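Local coordinates for nitrogenase molybdenum-iron protein beta chain (PDB 4WES), which forms, with the alpha chain, the molybdenum-iron component of nitrogenase, which reduces dinitrogen to ammonium, and shares an [8Fe-7S] cluster with that chain, at residues T5-R16 and G372-N383. Residues are numbered along the deposited sequence; the frame is centred on the assembly and turned at random.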
# COMPACT_ATOMS: atom_id res chain seq x y z
N THR B 5 -9.03 -27.32 1.94
CA THR B 5 -8.53 -27.21 3.30
C THR B 5 -9.70 -27.22 4.29
O THR B 5 -10.50 -26.28 4.29
CB THR B 5 -7.73 -25.91 3.46
OG1 THR B 5 -6.68 -25.94 2.49
CG2 THR B 5 -7.17 -25.81 4.86
N PRO B 6 -9.81 -28.26 5.13
CA PRO B 6 -10.98 -28.30 6.01
C PRO B 6 -10.74 -27.54 7.28
O PRO B 6 -9.61 -27.25 7.67
CB PRO B 6 -11.13 -29.79 6.32
CG PRO B 6 -9.82 -30.42 6.10
CD PRO B 6 -8.98 -29.48 5.23
N LYS B 7 -11.85 -27.23 7.96
CA LYS B 7 -11.76 -26.61 9.27
C LYS B 7 -11.21 -27.58 10.33
O LYS B 7 -10.50 -27.19 11.22
CB LYS B 7 -13.16 -26.15 9.67
CG LYS B 7 -13.23 -25.43 11.00
CD LYS B 7 -14.61 -24.91 11.29
CE LYS B 7 -14.65 -24.27 12.68
NZ LYS B 7 -16.02 -23.81 13.02
N GLU B 8 -11.59 -28.85 10.24
CA GLU B 8 -11.19 -29.82 11.25
C GLU B 8 -9.69 -30.11 11.16
O GLU B 8 -9.18 -30.59 10.15
CB GLU B 8 -12.02 -31.09 11.11
CG GLU B 8 -13.53 -30.87 11.18
CD GLU B 8 -14.25 -30.05 10.07
OE1 GLU B 8 -13.84 -30.04 8.84
OE2 GLU B 8 -15.31 -29.43 10.45
N ILE B 9 -8.98 -29.78 12.22
CA ILE B 9 -7.53 -29.74 12.20
C ILE B 9 -6.99 -31.14 12.17
O ILE B 9 -7.49 -32.04 12.87
CB ILE B 9 -6.97 -28.93 13.39
CG1 ILE B 9 -7.16 -27.40 13.20
CG2 ILE B 9 -5.49 -29.23 13.58
CD1 ILE B 9 -7.12 -26.64 14.50
N VAL B 10 -6.00 -31.36 11.31
CA VAL B 10 -5.31 -32.64 11.21
C VAL B 10 -3.89 -32.42 11.64
O VAL B 10 -3.21 -31.47 11.17
CB VAL B 10 -5.32 -33.22 9.77
CG1 VAL B 10 -4.59 -34.56 9.69
CG2 VAL B 10 -6.75 -33.33 9.22
N GLU B 11 -3.42 -33.27 12.51
CA GLU B 11 -2.01 -33.26 12.87
C GLU B 11 -1.27 -34.25 11.94
O GLU B 11 -1.10 -35.44 12.28
CB GLU B 11 -1.82 -33.64 14.33
CG GLU B 11 -2.49 -32.71 15.31
CD GLU B 11 -1.96 -31.31 15.20
OE1 GLU B 11 -0.75 -31.18 14.91
OE2 GLU B 11 -2.76 -30.36 15.39
N ARG B 12 -0.84 -33.74 10.80
CA ARG B 12 -0.16 -34.59 9.86
C ARG B 12 1.20 -34.97 10.41
O ARG B 12 1.85 -34.16 11.09
CB ARG B 12 0.04 -33.86 8.51
CG ARG B 12 -1.22 -33.74 7.73
CD ARG B 12 -1.10 -32.73 6.61
NE ARG B 12 -1.17 -31.36 7.12
CZ ARG B 12 -0.25 -30.41 6.97
NH1 ARG B 12 0.86 -30.62 6.26
NH2 ARG B 12 -0.47 -29.24 7.51
N LYS B 13 1.63 -36.17 10.09
CA LYS B 13 2.95 -36.68 10.49
C LYS B 13 3.88 -36.88 9.29
O LYS B 13 5.07 -37.11 9.51
CB LYS B 13 2.83 -38.02 11.27
CG LYS B 13 1.97 -38.01 12.51
CD LYS B 13 1.92 -39.38 13.17
CE LYS B 13 0.90 -39.41 14.30
NZ LYS B 13 1.14 -40.52 15.26
N ALA B 14 3.36 -36.90 8.07
CA ALA B 14 4.16 -37.29 6.92
C ALA B 14 4.01 -36.36 5.71
O ALA B 14 5.01 -36.04 5.05
CB ALA B 14 3.87 -38.73 6.53
N LEU B 15 2.78 -35.98 5.41
CA LEU B 15 2.52 -35.17 4.22
C LEU B 15 2.70 -33.70 4.52
O LEU B 15 2.00 -33.13 5.34
CB LEU B 15 1.07 -35.42 3.79
CG LEU B 15 0.64 -34.75 2.52
CD1 LEU B 15 1.29 -35.34 1.29
CD2 LEU B 15 -0.88 -34.85 2.37
N ARG B 16 3.69 -33.09 3.84
CA ARG B 16 3.96 -31.65 3.95
C ARG B 16 3.15 -30.95 2.84
O ARG B 16 3.18 -31.38 1.70
CB ARG B 16 5.45 -31.45 3.79
CG ARG B 16 5.92 -30.00 3.79
CD ARG B 16 5.64 -29.24 5.06
NE ARG B 16 6.36 -29.83 6.19
CZ ARG B 16 5.98 -29.75 7.45
NH1 ARG B 16 4.84 -29.17 7.79
NH2 ARG B 16 6.74 -30.27 8.41
N GLY B 372 5.92 -25.97 10.93
CA GLY B 372 4.53 -25.86 10.47
C GLY B 372 4.52 -25.32 9.05
O GLY B 372 5.54 -24.91 8.51
N ASP B 373 3.32 -25.35 8.44
CA ASP B 373 3.21 -24.91 7.06
C ASP B 373 1.98 -24.02 6.86
O ASP B 373 1.24 -23.73 7.80
CB ASP B 373 3.28 -26.12 6.11
CG ASP B 373 2.24 -27.18 6.39
OD1 ASP B 373 1.08 -26.83 6.70
OD2 ASP B 373 2.58 -28.37 6.25
N PHE B 374 1.80 -23.52 5.64
CA PHE B 374 0.67 -22.63 5.34
C PHE B 374 -0.67 -23.35 5.44
O PHE B 374 -1.68 -22.69 5.59
CB PHE B 374 0.82 -22.01 3.95
CG PHE B 374 1.79 -20.85 3.84
CD1 PHE B 374 1.36 -19.55 4.00
CD2 PHE B 374 3.14 -21.05 3.57
CE1 PHE B 374 2.21 -18.48 3.85
CE2 PHE B 374 4.01 -19.98 3.44
CZ PHE B 374 3.53 -18.70 3.60
N PHE B 375 -0.68 -24.67 5.29
CA PHE B 375 -1.93 -25.42 5.48
C PHE B 375 -2.32 -25.40 6.94
O PHE B 375 -3.51 -25.14 7.26
CB PHE B 375 -1.74 -26.83 4.90
CG PHE B 375 -3.01 -27.64 4.78
CD1 PHE B 375 -3.69 -27.72 3.58
CD2 PHE B 375 -3.49 -28.37 5.85
CE1 PHE B 375 -4.81 -28.50 3.44
CE2 PHE B 375 -4.64 -29.13 5.71
CZ PHE B 375 -5.28 -29.23 4.50
N ASP B 376 -1.37 -25.65 7.83
CA ASP B 376 -1.64 -25.53 9.28
C ASP B 376 -2.26 -24.18 9.61
O ASP B 376 -3.29 -24.10 10.29
CB ASP B 376 -0.36 -25.64 10.08
CG ASP B 376 0.25 -27.04 10.11
OD1 ASP B 376 -0.50 -28.03 10.29
OD2 ASP B 376 1.50 -27.11 10.07
N VAL B 377 -1.61 -23.09 9.18
CA VAL B 377 -2.07 -21.80 9.63
C VAL B 377 -3.47 -21.53 9.10
O VAL B 377 -4.30 -20.92 9.78
CB VAL B 377 -1.07 -20.69 9.31
CG1 VAL B 377 -1.62 -19.33 9.75
CG2 VAL B 377 0.22 -20.94 10.05
N HIS B 378 -3.72 -21.91 7.84
CA HIS B 378 -5.07 -21.73 7.31
C HIS B 378 -6.10 -22.46 8.18
O HIS B 378 -7.15 -21.91 8.52
CB HIS B 378 -5.13 -22.14 5.86
CG HIS B 378 -6.40 -21.73 5.19
ND1 HIS B 378 -6.73 -22.21 3.95
CD2 HIS B 378 -7.38 -20.88 5.58
CE1 HIS B 378 -7.90 -21.68 3.61
NE2 HIS B 378 -8.30 -20.85 4.57
N GLN B 379 -5.81 -23.72 8.51
CA GLN B 379 -6.74 -24.46 9.38
C GLN B 379 -6.97 -23.73 10.69
O GLN B 379 -8.12 -23.66 11.18
CB GLN B 379 -6.25 -25.88 9.66
CG GLN B 379 -6.19 -26.76 8.42
CD GLN B 379 -6.30 -28.24 8.81
OE1 GLN B 379 -5.38 -28.82 9.37
NE2 GLN B 379 -7.45 -28.80 8.55
N TRP B 380 -5.91 -23.22 11.31
CA TRP B 380 -6.08 -22.50 12.56
C TRP B 380 -6.99 -21.28 12.38
O TRP B 380 -7.85 -21.03 13.23
CB TRP B 380 -4.73 -22.07 13.12
CG TRP B 380 -3.78 -23.19 13.36
CD1 TRP B 380 -4.05 -24.55 13.40
CD2 TRP B 380 -2.40 -23.06 13.61
NE1 TRP B 380 -2.89 -25.25 13.64
CE2 TRP B 380 -1.86 -24.35 13.75
CE3 TRP B 380 -1.54 -21.95 13.71
CZ2 TRP B 380 -0.52 -24.56 14.02
CZ3 TRP B 380 -0.22 -22.17 13.96
CH2 TRP B 380 0.28 -23.46 14.12
N ILE B 381 -6.77 -20.54 11.30
CA ILE B 381 -7.58 -19.36 11.01
C ILE B 381 -9.05 -19.70 10.86
O ILE B 381 -9.91 -18.96 11.30
CB ILE B 381 -7.02 -18.63 9.79
CG1 ILE B 381 -5.71 -17.94 10.16
CG2 ILE B 381 -8.01 -17.64 9.23
CD1 ILE B 381 -4.90 -17.46 8.96
N LYS B 382 -9.33 -20.86 10.26
CA LYS B 382 -10.73 -21.27 10.13
C LYS B 382 -11.41 -21.54 11.47
O LYS B 382 -12.65 -21.50 11.56
CB LYS B 382 -10.84 -22.53 9.26
CG LYS B 382 -10.50 -22.30 7.80
CD LYS B 382 -10.51 -23.61 7.04
CE LYS B 382 -10.32 -23.35 5.57
NZ LYS B 382 -11.44 -22.53 5.01
N ASN B 383 -10.61 -21.86 12.48
CA ASN B 383 -11.14 -22.08 13.83
C ASN B 383 -11.21 -20.83 14.67
O ASN B 383 -12.14 -20.70 15.48
CB ASN B 383 -10.34 -23.18 14.51
CG ASN B 383 -10.69 -24.54 13.95
OD1 ASN B 383 -11.61 -25.17 14.43
ND2 ASN B 383 -9.97 -24.98 12.94
O HOH W 1 -4.85 -24.05 3.01
O HOH W 2 -3.05 -30.19 8.83
O HOH W 3 -2.79 -28.25 11.66
O HOH W 4 -2.43 -28.01 14.01
O HOH W 5 0.12 -30.74 10.58
O HOH W 6 2.96 -29.34 10.00
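R12 and R16 converge on D373, the residue just before helix 374-383. R12 grips the carboxylate end-on: NH1 meets OD2 at 2.8 Å and NH2 meets OD1 at 3.0 Å, both on syn lone pairs. R16 NH1 reaches the same OD2 at 2.8 Å, but from above the carboxylate plane. R12 NH2 also forms a salt bridge with D376 OD1. D376 has a second cationic partner, K369. R12 NH1 further donates to L15 O, which helps fix the rotation of the guanidinium.

Amide side chains hold the irregular backbone of residues 6-10. Q379 NE2 donates to P6 O (2.8 Å, 166°) and weakly to E8 O, while Q379 OE1 accepts from V10 N at 3.3 Å. N383 ND2 bonds K7 O at 2.9 Å and also Q379 O, one turn back. T5 OG1 bonds Y104 of the alpha chain, and a water joins it to H378 ND1. H378 NE2 is bonded to E402.

Apolar contacts add to this. A chi1 of -58° turns T5 CG2 away from the backbone N and over one face of the F375 ring, in a CH-pi contact. I9 CD1 touches W380 CD1 at 3.9 Å.

D376 N donates to D373 OD1 and D373 N to D376 OD2. This is a capping box at the N-terminus of helix 374-383, its N-cap D373 bound by two arginines of the N-terminal arm, at the alpha-beta interface.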